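PDB 5EJJ: Ufm1-specific protease from Caenorhabditis elegans, which hydrolyses the peptide bond at the C-terminal glycine of the ubiquitin-like modifier Ufm1, acting as a thiol protease on modified target proteins. Local coordinates for residues A[95-99]-A[100-104]; A[327-331]-A[332-336]; A[451-454]-A[455-459]. All blocks are in the same frame, centred on the assembly; numbering follows the deposited sequence.

Interaction 1 (A[95-99]-A[100-104]); sequences LQLTS and RMLEN
Chi1 of 79° puts Thr98 OG1 between its own backbone N and carbonyl carbon, facing the first turn of helix 99-104, while Met101 CG runs anti to its backbone N (chi1 170°) and carries the thioether back to Leu97. Thr98 is the N-cap residue: its OG1 accepts from Met101 N at 2.8 Å in a nearly straight bond. Thr98 O takes Leu102 N at 3.1 Å, and Ser99 O continues the ladder by receiving Glu103 N at 3.0 Å. Beside the cap, Met101 bends at chi3 and crosses Leu97 at about a right angle, with Met101 SD 3.6 Å from Leu97 CD2. Leu102 also crosses Leu97, and its CD2 lies 4.0 Å from Leu97 CD1. Leu97 touches Phe110 of helix 107-113, and Leu102 touches Phe12 and Tyr15 of helix 8-19, so the turn joins the edge strand of the four-stranded N-terminal sheet, in the MPN region, to two helices. Ser99 OG bonds outward to Asp82. Thr98 OG1 thus satisfies an N-H of the first turn that has no helical carbonyl before it, while Thr98 O starts the regular i to i+4 bonding, and Leu97, Met101 and Leu102 are buried beside this polar cap.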
ATOM      1  N   LEU A  95      18.838  18.068  -8.860  1.00 24.85           N
ATOM      2  CA  LEU A  95      17.697  18.600  -9.590  1.00 28.55           C
ATOM      3  C   LEU A  95      17.617  20.100  -9.315  1.00 32.30           C
ATOM      4  O   LEU A  95      17.777  20.553  -8.162  1.00 28.66           O
ATOM      5  CB  LEU A  95      16.388  17.920  -9.181  1.00 24.78           C
ATOM      6  CG  LEU A  95      16.204  16.421  -9.424  1.00 21.47           C
ATOM      7  CD1 LEU A  95      14.829  16.009  -8.928  1.00 18.85           C
ATOM      8  CD2 LEU A  95      16.366  16.084 -10.884  1.00 23.08           C
ATOM      9  N   GLN A  96      17.388  20.875 -10.372  1.00 31.50           N
ATOM     10  CA  GLN A  96      17.145  22.297 -10.196  1.00 31.31           C
ATOM     11  C   GLN A  96      15.655  22.552 -10.256  1.00 29.20           C
ATOM     12  O   GLN A  96      14.979  22.126 -11.188  1.00 33.24           O
ATOM     13  CB  GLN A  96      17.900  23.099 -11.244  1.00 33.20           C
ATOM     14  CG  GLN A  96      19.406  22.902 -11.153  1.00 30.92           C
ATOM     15  CD  GLN A  96      19.955  23.283  -9.791  1.00 35.00           C
ATOM     16  OE1 GLN A  96      19.433  24.181  -9.119  1.00 35.78           O
ATOM     17  NE2 GLN A  96      21.014  22.597  -9.371  1.00 37.03           N
ATOM     18  N   LEU A  97      15.136  23.214  -9.238  1.00 28.50           N
ATOM     19  CA  LEU A  97      13.696  23.359  -9.105  1.00 33.85           C
ATOM     20  C   LEU A  97      13.314  24.778  -8.727  1.00 37.48           C
ATOM     21  O   LEU A  97      14.117  25.508  -8.143  1.00 41.30           O
ATOM     22  CB  LEU A  97      13.168  22.413  -8.030  1.00 32.13           C
ATOM     23  CG  LEU A  97      13.314  20.908  -8.202  1.00 26.05           C
ATOM     24  CD1 LEU A  97      12.559  20.207  -7.078  1.00 26.48           C
ATOM     25  CD2 LEU A  97      12.815  20.467  -9.562  1.00 22.54           C
ATOM     26  N   THR A  98      12.085  25.161  -9.055  1.00 35.40           N
ATOM     27  CA  THR A  98      11.555  26.457  -8.667  1.00 40.17           C
ATOM     28  C   THR A  98      10.210  26.221  -8.003  1.00 47.40           C
ATOM     29  O   THR A  98       9.576  25.182  -8.237  1.00 46.62           O
ATOM     30  CB  THR A  98      11.330  27.353  -9.882  1.00 44.87           C
ATOM     31  OG1 THR A  98      10.108  26.975 -10.531  1.00 51.19           O
ATOM     32  CG2 THR A  98      12.490  27.227 -10.865  1.00 47.39           C
ATOM     33  N   SER A  99       9.765  27.175  -7.187  1.00 49.31           N
ATOM     34  CA  SER A  99       8.480  27.035  -6.504  1.00 46.33           C
ATOM     35  C   SER A  99       7.332  27.258  -7.482  1.00 51.72           C
ATOM     36  O   SER A  99       6.210  26.774  -7.269  1.00 49.61           O
ATOM     37  CB  SER A  99       8.383  28.003  -5.329  1.00 53.23           C
ATOM     38  OG  SER A  99       9.171  27.564  -4.230  1.00 58.64           O
ATOM     39  N   ARG A 100       7.627  27.999  -8.553  1.00 50.50           N
ATOM     40  CA  ARG A 100       6.680  28.222  -9.637  1.00 50.31           C
ATOM     41  C   ARG A 100       6.377  26.852 -10.217  1.00 48.46           C
ATOM     42  O   ARG A 100       5.234  26.384 -10.191  1.00 45.65           O
ATOM     43  CB  ARG A 100       7.305  29.123 -10.722  1.00 53.90           C
ATOM     44  CG  ARG A 100       6.326  30.038 -11.481  1.00 51.05           C
ATOM     45  CD  ARG A 100       6.510  29.982 -13.012  1.00 49.91           C
ATOM     46  NE  ARG A 100       7.888  30.248 -13.458  1.00 70.81           N
ATOM     47  CZ  ARG A 100       8.287  30.329 -14.739  1.00 78.61           C
ATOM     48  NH1 ARG A 100       7.415  30.181 -15.735  1.00 75.28           N
ATOM     49  NH2 ARG A 100       9.568  30.567 -15.034  1.00 65.03           N
ATOM     50  N   MET A 101       7.439  26.220 -10.714  1.00 43.92           N
ATOM     51  CA  MET A 101       7.393  24.918 -11.363  1.00 38.61           C
ATOM     52  C   MET A 101       6.634  23.902 -10.531  1.00 37.50           C
ATOM     53  O   MET A 101       5.743  23.200 -11.026  1.00 31.74           O
ATOM     54  CB  MET A 101       8.824  24.444 -11.575  1.00 43.72           C
ATOM     55  CG  MET A 101       8.985  23.017 -12.024  1.00 44.17           C
ATOM     56  SD  MET A 101      10.626  22.448 -11.555  1.00 33.98           S
ATOM     57  CE  MET A 101      11.675  23.635 -12.391  1.00 35.73           C
ATOM     58  N   LEU A 102       6.987  23.848  -9.251  1.00 36.13           N
ATOM     59  CA  LEU A 102       6.399  22.897  -8.326  1.00 32.85           C
ATOM     60  C   LEU A 102       4.902  23.107  -8.122  1.00 38.45           C
ATOM     61  O   LEU A 102       4.110  22.169  -8.231  1.00 38.40           O
ATOM     62  CB  LEU A 102       7.129  22.961  -6.981  1.00 35.98           C
ATOM     63  CG  LEU A 102       8.194  21.895  -6.685  1.00 34.43           C
ATOM     64  CD1 LEU A 102       8.489  21.032  -7.910  1.00 32.26           C
ATOM     65  CD2 LEU A 102       9.473  22.520  -6.153  1.00 32.54           C
ATOM     66  N   GLU A 103       4.509  24.336  -7.815  1.00 43.77           N
ATOM     67  CA  GLU A 103       3.120  24.588  -7.477  1.00 39.86           C
ATOM     68  C   GLU A 103       2.224  24.543  -8.722  1.00 39.12           C
ATOM     69  O   GLU A 103       1.097  24.060  -8.665  1.00 39.26           O
ATOM     70  CB  GLU A 103       3.001  25.866  -6.643  1.00 44.50           C
ATOM     71  CG  GLU A 103       3.679  25.689  -5.261  1.00 54.35           C
ATOM     72  CD  GLU A 103       3.694  26.944  -4.369  1.00 73.45           C
ATOM     73  OE1 GLU A 103       3.124  27.988  -4.773  1.00 76.68           O
ATOM     74  OE2 GLU A 103       4.284  26.877  -3.252  1.00 64.96           O
ATOM     75  N   ASN A 104       2.752  24.980  -9.860  1.00 40.90           N
ATOM     76  CA  ASN A 104       2.028  24.873 -11.132  1.00 45.70           C
ATOM     77  C   ASN A 104       2.060  23.475 -11.732  1.00 40.67           C
ATOM     78  O   ASN A 104       1.221  23.141 -12.572  1.00 36.94           O
ATOM     79  CB  ASN A 104       2.602  25.855 -12.160  1.00 52.98           C
ATOM     80  CG  ASN A 104       2.403  27.304 -11.756  1.00 60.78           C
ATOM     81  OD1 ASN A 104       1.385  27.661 -11.143  1.00 51.68           O
ATOM     82  ND2 ASN A 104       3.386  28.150 -12.085  1.00 60.32           N
TER

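Interaction 2 (A[327-331]-A[332-336])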
ATOM      1  N   ASN A 327       6.902  12.103   2.590  1.00 16.78           N
ATOM      2  CA  ASN A 327       5.993  12.958   1.831  1.00 14.74           C
ATOM      3  C   ASN A 327       4.661  12.279   1.572  1.00 18.25           C
ATOM      4  O   ASN A 327       4.152  12.325   0.450  1.00 20.56           O
ATOM      5  CB  ASN A 327       6.601  13.406   0.509  1.00 12.17           C
ATOM      6  CG  ASN A 327       7.851  14.240   0.685  1.00 14.18           C
ATOM      7  OD1 ASN A 327       8.539  14.556  -0.285  1.00 15.55           O
ATOM      8  ND2 ASN A 327       8.166  14.592   1.919  1.00 15.53           N
ATOM      9  N   LEU A 328       4.118  11.619   2.590  1.00 14.51           N
ATOM     10  CA  LEU A 328       2.789  11.054   2.476  1.00 17.34           C
ATOM     11  C   LEU A 328       1.763  12.173   2.645  1.00 22.83           C
ATOM     12  O   LEU A 328       2.101  13.258   3.130  1.00 23.45           O
ATOM     13  CB  LEU A 328       2.592   9.973   3.520  1.00 17.63           C
ATOM     14  CG  LEU A 328       3.659   8.890   3.447  1.00 15.67           C
ATOM     15  CD1 LEU A 328       3.395   7.783   4.481  1.00 15.82           C
ATOM     16  CD2 LEU A 328       3.719   8.335   2.050  1.00 13.54           C
ATOM     17  N   PRO A 329       0.509  11.932   2.225  1.00 25.26           N
ATOM     18  CA  PRO A 329      -0.505  12.990   2.324  1.00 25.24           C
ATOM     19  C   PRO A 329      -1.193  12.968   3.685  1.00 27.20           C
ATOM     20  O   PRO A 329      -1.359  11.886   4.256  1.00 27.45           O
ATOM     21  CB  PRO A 329      -1.491  12.616   1.221  1.00 26.04           C
ATOM     22  CG  PRO A 329      -1.418  11.108   1.148  1.00 25.31           C
ATOM     23  CD  PRO A 329      -0.014  10.718   1.565  1.00 22.85           C
ATOM     24  N   SER A 330      -1.592  14.137   4.186  1.00 31.75           N
ATOM     25  CA  SER A 330      -2.110  14.275   5.557  1.00 29.23           C
ATOM     26  C   SER A 330      -3.626  14.116   5.711  1.00 27.35           C
ATOM     27  O   SER A 330      -4.142  14.026   6.814  1.00 31.81           O
ATOM     28  CB  SER A 330      -1.695  15.620   6.119  1.00 28.56           C
ATOM     29  OG  SER A 330      -2.121  16.652   5.253  1.00 36.75           O
ATOM     30  N   SER A 331      -4.330  14.051   4.598  1.00 30.67           N
ATOM     31  CA  SER A 331      -5.775  13.929   4.615  1.00 36.01           C
ATOM     32  C   SER A 331      -6.311  12.585   5.124  1.00 39.85           C
ATOM     33  O   SER A 331      -7.521  12.449   5.326  1.00 50.08           O
ATOM     34  CB  SER A 331      -6.305  14.154   3.199  1.00 41.98           C
ATOM     35  OG  SER A 331      -6.028  13.029   2.379  1.00 45.66           O
ATOM     36  N   LYS A 332      -5.437  11.592   5.310  1.00 34.69           N
ATOM     37  CA  LYS A 332      -5.885  10.217   5.600  1.00 33.27           C
ATOM     38  C   LYS A 332      -4.768   9.302   6.124  1.00 34.34           C
ATOM     39  O   LYS A 332      -3.586   9.632   6.004  1.00 30.88           O
ATOM     40  CB  LYS A 332      -6.548   9.592   4.360  1.00 34.33           C
ATOM     41  CG  LYS A 332      -5.676   9.551   3.112  1.00 40.11           C
ATOM     42  CD  LYS A 332      -6.442   9.048   1.884  1.00 40.61           C
ATOM     43  CE  LYS A 332      -5.477   8.788   0.727  1.00 51.01           C
ATOM     44  NZ  LYS A 332      -6.105   8.105  -0.446  1.00 55.03           N
ATOM     45  N   PRO A 333      -5.138   8.146   6.715  1.00 35.06           N
ATOM     46  CA  PRO A 333      -4.090   7.237   7.181  1.00 29.97           C
ATOM     47  C   PRO A 333      -3.384   6.484   6.049  1.00 24.88           C
ATOM     48  O   PRO A 333      -3.981   6.138   5.026  1.00 20.89           O
ATOM     49  CB  PRO A 333      -4.852   6.251   8.083  1.00 30.18           C
ATOM     50  CG  PRO A 333      -6.219   6.243   7.580  1.00 27.59           C
ATOM     51  CD  PRO A 333      -6.481   7.647   7.072  1.00 34.50           C
ATOM     52  N   VAL A 334      -2.094   6.236   6.263  1.00 26.81           N
ATOM     53  CA  VAL A 334      -1.280   5.472   5.328  1.00 22.58           C
ATOM     54  C   VAL A 334      -0.522   4.343   6.036  1.00 21.24           C
ATOM     55  O   VAL A 334      -0.346   3.282   5.458  1.00 20.14           O
ATOM     56  CB  VAL A 334      -0.285   6.382   4.570  1.00 18.17           C
ATOM     57  CG1 VAL A 334       0.499   5.594   3.561  1.00 15.51           C
ATOM     58  CG2 VAL A 334      -1.032   7.502   3.877  1.00 20.08           C
ATOM     59  N   LEU A 335      -0.113   4.551   7.292  1.00 22.34           N
ATOM     60  CA  LEU A 335       0.830   3.637   7.949  1.00 18.80           C
ATOM     61  C   LEU A 335       0.270   2.932   9.173  1.00 25.12           C
ATOM     62  O   LEU A 335       1.009   2.634  10.118  1.00 27.45           O
ATOM     63  CB  LEU A 335       2.083   4.402   8.379  1.00 16.52           C
ATOM     64  CG  LEU A 335       2.835   5.131   7.268  1.00 17.91           C
ATOM     65  CD1 LEU A 335       3.926   5.965   7.864  1.00 15.62           C
ATOM     66  CD2 LEU A 335       3.401   4.132   6.276  1.00 15.67           C
ATOM     67  N   ARG A 336      -1.031   2.676   9.192  1.00 24.67           N
ATOM     68  CA  ARG A 336      -1.596   1.951  10.317  1.00 23.32           C
ATOM     69  C   ARG A 336      -1.297   0.481  10.145  1.00 25.14           C
ATOM     70  O   ARG A 336      -1.291  -0.030   9.026  1.00 24.88           O
ATOM     71  CB  ARG A 336      -3.096   2.160  10.397  1.00 27.54           C
ATOM     72  CG  ARG A 336      -3.486   3.609  10.401  1.00 33.50           C
ATOM     73  CD  ARG A 336      -3.035   4.273  11.671  1.00 37.29           C
ATOM     74  NE  ARG A 336      -3.646   3.634  12.830  1.00 48.15           N
ATOM     75  CZ  ARG A 336      -4.835   3.968  13.329  1.00 50.50           C
ATOM     76  NH1 ARG A 336      -5.546   4.956  12.767  1.00 47.56           N
ATOM     77  NH2 ARG A 336      -5.305   3.312  14.391  1.00 45.02           N
TER
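Val334 and Leu328 meet across an irregular chain reversal in the loop between helix 312-325 and strand 371-374, whose two limbs run 143° apart. No hydrogen bond links residues 327-331 to 332-336, so apolar side chains make the closure. Following Val334 outward, CB already lies 3.9 Å from Leu328 CD1. From there the two branches part: CG1, set anti to the backbone N (chi1 -177°), approaches Leu328 CD1 at 3.7 Å, whereas CG2, beside that N, reaches Pro329 CD at 4.1 Å. Val334 therefore straddles the first limb, one methyl on the leucine and the other on the proline ring, which it crosses at about a right angle. Leu335 likewise crosses Leu328 at about a right angle. His323 of helix 312-325 touches both Leu328 and Val334. At the bend the polar ends find partners elsewhere: Ser330 OG bonds to Ser20 OG, and the extended Lys332 chain carries NZ to Asn376 OD1, in the peptidase C78 region. The loop thus touches N-terminal and protease parts of the chain at once. A single methyl, Leu328 CD1, meets two residues of the returning limb: besides Val334 it has Leu335 CD1 at 3.9 Å.

Interaction 3 (A[451-454]-A[455-459])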
ATOM      1  N   SER A 451     -26.931   1.005   6.843  1.00 42.25           N
ATOM      2  CA  SER A 451     -26.508   2.321   7.286  1.00 44.47           C
ATOM      3  C   SER A 451     -26.509   2.421   8.807  1.00 50.19           C
ATOM      4  O   SER A 451     -25.759   3.207   9.393  1.00 50.28           O
ATOM      5  CB  SER A 451     -27.419   3.390   6.692  1.00 47.77           C
ATOM      6  OG  SER A 451     -27.281   4.616   7.389  1.00 62.03           O
ATOM      7  N   PHE A 452     -27.354   1.615   9.438  1.00 53.35           N
ATOM      8  CA  PHE A 452     -27.562   1.674  10.882  1.00 56.60           C
ATOM      9  C   PHE A 452     -26.520   0.857  11.660  1.00 57.02           C
ATOM     10  O   PHE A 452     -25.922   1.365  12.616  1.00 58.06           O
ATOM     11  CB  PHE A 452     -28.987   1.211  11.211  1.00 61.57           C
ATOM     12  CG  PHE A 452     -29.331   1.276  12.680  1.00 68.36           C
ATOM     13  CD1 PHE A 452     -29.673   2.491  13.277  1.00 65.34           C
ATOM     14  CD2 PHE A 452     -29.328   0.116  13.460  1.00 63.89           C
ATOM     15  CE1 PHE A 452     -29.989   2.549  14.632  1.00 71.65           C
ATOM     16  CE2 PHE A 452     -29.642   0.167  14.814  1.00 63.08           C
ATOM     17  CZ  PHE A 452     -29.974   1.381  15.402  1.00 67.61           C
ATOM     18  N   VAL A 453     -26.329  -0.403  11.252  1.00 51.88           N
ATOM     19  CA  VAL A 453     -25.286  -1.284  11.793  1.00 51.36           C
ATOM     20  C   VAL A 453     -23.913  -0.603  11.743  1.00 50.94           C
ATOM     21  O   VAL A 453     -23.180  -0.556  12.726  1.00 50.13           O
ATOM     22  CB  VAL A 453     -25.209  -2.602  10.985  1.00 50.74           C
ATOM     23  CG1 VAL A 453     -24.167  -3.535  11.569  1.00 50.18           C
ATOM     24  CG2 VAL A 453     -26.560  -3.279  10.933  1.00 44.83           C
ATOM     25  N   LEU A 454     -23.590  -0.080  10.570  1.00 50.41           N
ATOM     26  CA  LEU A 454     -22.454   0.806  10.354  1.00 52.01           C
ATOM     27  C   LEU A 454     -22.371   1.984  11.331  1.00 52.05           C
ATOM     28  O   LEU A 454     -21.282   2.448  11.648  1.00 52.26           O
ATOM     29  CB  LEU A 454     -22.560   1.381   8.938  1.00 55.37           C
ATOM     30  CG  LEU A 454     -21.367   1.328   7.998  1.00 47.99           C
ATOM     31  CD1 LEU A 454     -20.577   0.047   8.220  1.00 45.17           C
ATOM     32  CD2 LEU A 454     -21.910   1.403   6.584  1.00 38.25           C
ATOM     33  N   ASN A 455     -23.513   2.496  11.782  1.00 57.30           N
ATOM     34  CA  ASN A 455     -23.505   3.673  12.657  1.00 62.12           C
ATOM     35  C   ASN A 455     -23.224   3.368  14.130  1.00 62.77           C
ATOM     36  O   ASN A 455     -22.802   4.250  14.883  1.00 60.27           O
ATOM     37  CB  ASN A 455     -24.805   4.473  12.538  1.00 66.02           C
ATOM     38  CG  ASN A 455     -24.739   5.818  13.269  1.00 69.50           C
ATOM     39  OD1 ASN A 455     -23.661   6.397  13.451  1.00 64.87           O
ATOM     40  ND2 ASN A 455     -25.899   6.321  13.687  1.00 71.58           N
ATOM     41  N   GLU A 456     -23.450   2.128  14.549  1.00 58.61           N
ATOM     42  CA  GLU A 456     -23.191   1.805  15.941  1.00 59.70           C
ATOM     43  C   GLU A 456     -22.189   0.680  16.148  1.00 54.85           C
ATOM     44  O   GLU A 456     -21.817   0.389  17.280  1.00 62.28           O
ATOM     45  CB  GLU A 456     -24.487   1.557  16.718  1.00 72.02           C
ATOM     46  CG  GLU A 456     -25.224   0.296  16.344  1.00 73.69           C
ATOM     47  CD  GLU A 456     -26.568   0.221  17.033  1.00 88.02           C
ATOM     48  OE1 GLU A 456     -26.974   1.254  17.614  1.00 86.73           O
ATOM     49  OE2 GLU A 456     -27.211  -0.859  16.994  1.00 94.21           O
ATOM     50  N   LEU A 457     -21.741   0.050  15.071  1.00 53.69           N
ATOM     51  CA  LEU A 457     -20.549  -0.789  15.177  1.00 51.37           C
ATOM     52  C   LEU A 457     -19.294   0.014  14.827  1.00 49.35           C
ATOM     53  O   LEU A 457     -18.186  -0.392  15.156  1.00 56.28           O
ATOM     54  CB  LEU A 457     -20.645  -2.052  14.315  1.00 44.00           C
ATOM     55  CG  LEU A 457     -21.751  -3.025  14.713  1.00 41.73           C
ATOM     56  CD1 LEU A 457     -21.558  -4.415  14.082  1.00 35.90           C
ATOM     57  CD2 LEU A 457     -21.843  -3.101  16.223  1.00 44.55           C
ATOM     58  N   LEU A 458     -19.475   1.165  14.187  1.00 48.47           N
ATOM     59  CA  LEU A 458     -18.340   1.929  13.696  1.00 49.15           C
ATOM     60  C   LEU A 458     -18.419   3.427  13.915  1.00 53.11           C
ATOM     61  O   LEU A 458     -17.542   4.145  13.443  1.00 58.07           O
ATOM     62  CB  LEU A 458     -18.122   1.669  12.209  1.00 52.13           C
ATOM     63  CG  LEU A 458     -17.495   0.328  11.855  1.00 49.87           C
ATOM     64  CD1 LEU A 458     -17.266   0.220  10.350  1.00 45.83           C
ATOM     65  CD2 LEU A 458     -16.216   0.128  12.623  1.00 42.75           C
ATOM     66  N   LYS A 459     -19.437   3.897  14.628  1.00 53.53           N
ATOM     67  CA  LYS A 459     -19.645   5.336  14.816  1.00 62.53           C
ATOM     68  C   LYS A 459     -19.493   6.030  13.465  1.00 62.67           C
ATOM     69  O   LYS A 459     -18.734   6.990  13.313  1.00 63.99           O
ATOM     70  CB  LYS A 459     -18.652   5.920  15.835  1.00 67.07           C
ATOM     71  CG  LYS A 459     -19.270   6.911  16.853  1.00 76.88           C
ATOM     72  CD  LYS A 459     -20.025   8.081  16.184  1.00 78.24           C
ATOM     73  CE  LYS A 459     -21.517   8.096  16.567  1.00 78.56           C
ATOM     74  NZ  LYS A 459     -22.404   8.841  15.607  1.00 62.33           N
TER
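Phe452 lays its ring beside the carboxylate of Glu456, one helical turn on, the two planes 55° apart and the approach oblique. Glu456 OE2 is 3.4 Å from Phe452 CE2, and OE1 sits nearer CZ. This pairing depends on both first torsions: Phe452 CG is anti to its backbone N, and Glu456 CG stands between N and the carbonyl carbon (chi1 69°), which turns the extended chain toward Phe452. On another face, Val453 and Leu457 run alongside each other in the same direction, with Val453 CG1 3.7 Å from Leu457 CD1. Leu454 and Leu458 repeat the i to i+4 spacing, their CD1 atoms 3.9 Å apart. The backbone bonding in this part of helix 447-457 is uneven. Phe452 O accepts from Asn455 N at 2.8 Å from above the carbonyl plane, an i+3 bond, and only weakly from Glu456 N. Val453 O has two donors, Glu456 N from above and Leu457 N at 2.8 Å nearly in line with the C=O. Phe401 packs on Val453 and Leu454, and Trp405 on Leu457 and Leu458, both from helix 396-409, which begins with the probable catalytic Cys396; Ser451 and Leu454 touch Cys462 of strand 462-467.

How the interactions relate
The three contacts follow one another along the chain and fall in three different regions: interaction 1 in the N-terminal MPN region, interaction 2 in the UfSP2-type middle region, and interaction 3 in the C78 peptidase region. Interaction 2 lies between the other two, its centre about 23 Å from that of interaction 1 and about 24 Å from that of interaction 3, whereas the outer pair stand about 45 Å apart, centre to centre. None touches another. Helix 8-19 meets both interaction 1 and interaction 2, while interactions 2 and 3 each reach the loop residues after helix 396-409, through Tyr413 and Thr414. The middle loop therefore lies at a junction between the N-terminal part and the protease.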